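PDB 3DGT: endo-1,3-beta-glucanase from Streptomyces sioyaensis, which probably hydrolyses internal beta-1,3-glucosidic bonds of beta-1,3-glucans through this family 16 glycoside hydrolase domain, the catalytic part of a longer protein. Local coordinates for residues Leu106-Val111 against Asp144-Val149. Residues are numbered along the deposited sequence; the frame is centred on the assembly and turned at random.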
# COMPACT_ATOMS: atom_id res chain seq x y z
N LEU A 106 9.39 -4.57 3.63
CA LEU A 106 9.82 -3.19 3.44
C LEU A 106 10.26 -2.53 4.74
O LEU A 106 9.84 -2.94 5.84
CB LEU A 106 8.71 -2.37 2.75
CG LEU A 106 7.38 -2.19 3.50
CD1 LEU A 106 7.42 -0.97 4.43
CD2 LEU A 106 6.21 -2.08 2.53
N GLN A 107 11.08 -1.50 4.58
CA GLN A 107 11.46 -0.60 5.65
C GLN A 107 10.73 0.71 5.39
O GLN A 107 10.84 1.28 4.31
CB GLN A 107 12.96 -0.34 5.63
CG GLN A 107 13.45 0.63 6.70
CD GLN A 107 14.92 0.97 6.57
OE1 GLN A 107 15.53 0.72 5.54
NE2 GLN A 107 15.48 1.55 7.62
N MET A 108 9.99 1.19 6.38
CA MET A 108 9.38 2.52 6.27
C MET A 108 10.46 3.60 6.27
O MET A 108 11.53 3.40 6.84
CB MET A 108 8.42 2.75 7.42
CG MET A 108 7.20 1.85 7.42
SD MET A 108 6.16 2.29 8.80
CE MET A 108 4.97 0.94 8.82
N PRO A 109 10.18 4.74 5.62
CA PRO A 109 11.19 5.80 5.59
C PRO A 109 11.80 6.05 6.97
O PRO A 109 11.08 6.27 7.94
CB PRO A 109 10.40 7.01 5.10
CG PRO A 109 9.38 6.42 4.20
CD PRO A 109 8.97 5.13 4.87
N ASN A 110 13.12 5.98 7.05
CA ASN A 110 13.80 6.01 8.34
C ASN A 110 14.06 7.43 8.81
O ASN A 110 15.16 7.97 8.67
CB ASN A 110 15.08 5.19 8.31
CG ASN A 110 15.66 4.97 9.69
OD1 ASN A 110 15.12 5.43 10.70
ND2 ASN A 110 16.77 4.25 9.73
N VAL A 111 12.99 8.01 9.35
CA VAL A 111 12.98 9.39 9.80
C VAL A 111 11.89 9.51 10.87
O VAL A 111 10.84 8.89 10.76
CB VAL A 111 12.77 10.36 8.60
CG1 VAL A 111 11.44 10.10 7.89
CG2 VAL A 111 12.88 11.82 9.04
N ASP A 144 -5.78 -1.75 2.41
CA ASP A 144 -4.56 -1.08 2.81
C ASP A 144 -3.77 -2.02 3.69
O ASP A 144 -4.13 -2.26 4.84
CB ASP A 144 -4.89 0.22 3.54
CG ASP A 144 -5.61 1.20 2.64
OD1 ASP A 144 -5.22 1.34 1.46
OD2 ASP A 144 -6.56 1.87 3.12
N ILE A 145 -2.70 -2.59 3.13
CA ILE A 145 -1.93 -3.63 3.82
C ILE A 145 -0.91 -3.03 4.79
O ILE A 145 -0.65 -3.58 5.88
CB ILE A 145 -1.25 -4.58 2.81
CG1 ILE A 145 -2.27 -5.08 1.78
CG2 ILE A 145 -0.56 -5.76 3.53
CD1 ILE A 145 -1.64 -5.90 0.65
N MET A 146 -0.33 -1.90 4.39
CA MET A 146 0.50 -1.09 5.27
C MET A 146 0.28 0.38 4.94
O MET A 146 0.41 0.77 3.78
CB MET A 146 1.98 -1.46 5.11
CG MET A 146 2.97 -0.66 6.01
SD MET A 146 3.26 1.10 5.58
CE MET A 146 3.97 0.93 3.94
N GLU A 147 -0.06 1.16 5.95
CA GLU A 147 0.05 2.61 5.88
C GLU A 147 0.75 3.07 7.15
O GLU A 147 0.68 2.41 8.18
CB GLU A 147 -1.30 3.30 5.80
CG GLU A 147 -2.03 3.12 4.50
CD GLU A 147 -3.33 3.89 4.50
OE1 GLU A 147 -4.29 3.39 5.11
OE2 GLU A 147 -3.38 5.00 3.93
N ASN A 148 1.41 4.21 7.05
CA ASN A 148 2.06 4.83 8.19
C ASN A 148 2.13 6.33 7.98
O ASN A 148 2.14 6.80 6.84
CB ASN A 148 3.47 4.25 8.37
CG ASN A 148 4.30 5.03 9.37
OD1 ASN A 148 5.12 5.87 8.99
ND2 ASN A 148 4.08 4.77 10.67
N VAL A 149 2.19 7.07 9.08
CA VAL A 149 2.44 8.50 9.00
C VAL A 149 3.42 8.93 10.07
O VAL A 149 3.56 8.28 11.11
CB VAL A 149 1.14 9.37 9.10
CG1 VAL A 149 0.24 9.14 7.89
CG2 VAL A 149 0.38 9.09 10.42
O HOH W 1 8.33 6.21 8.28
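Met108 and Met146 reach toward each other from facing backbones and pass in opposite directions, the methyl CE of Met108 lying 3.7 Å from SD of Met146 and also close to its CG. Met108 is extended beyond CG, which carries its thioether across to the other segment; Met146 is instead bent at chi2 (-72°) and chi3 (-62°), and the fold-back turns its CE toward Leu106. That methyl faces the forked end of Leu106, 4.0 Å from CD1 and as near CD2. The second sulfur contact is with Asn148, whose CG is anti to the backbone N (chi1 169°): SD of Met108 sits over the face of the Asn148 amide, 3.4 Å from CG, nearly equidistant from OD1 and ND2, and also against CB. An alanine in place of Met108 would probably leave Met146 SD and the CB of Asn148 without their apolar cover and open a gap between the two segments. The apolar layer lies inside the beta-sandwich (jelly-roll) fold of family 16, between the end of strand 99-107 and strand 146-147; Ile145 and Met146 both face Phe123 in a classic beta bulge where the chain turns a corner. Tyr193 of strand 191-198 touches Leu106, Met108 and Met146 alike, and Thr155 packs on both methionines. A water makes the polar link, 2.8 Å from Pro109 O and 3.3 Å from Asn148 OD1, the second bond weak; with more acceptors in reach than protons, it need not serve both at once. ND2 of Asn148 donates to Lys154 O and weakly to Leu152 O, which would tend to fix the amide's rotation under the sulfur.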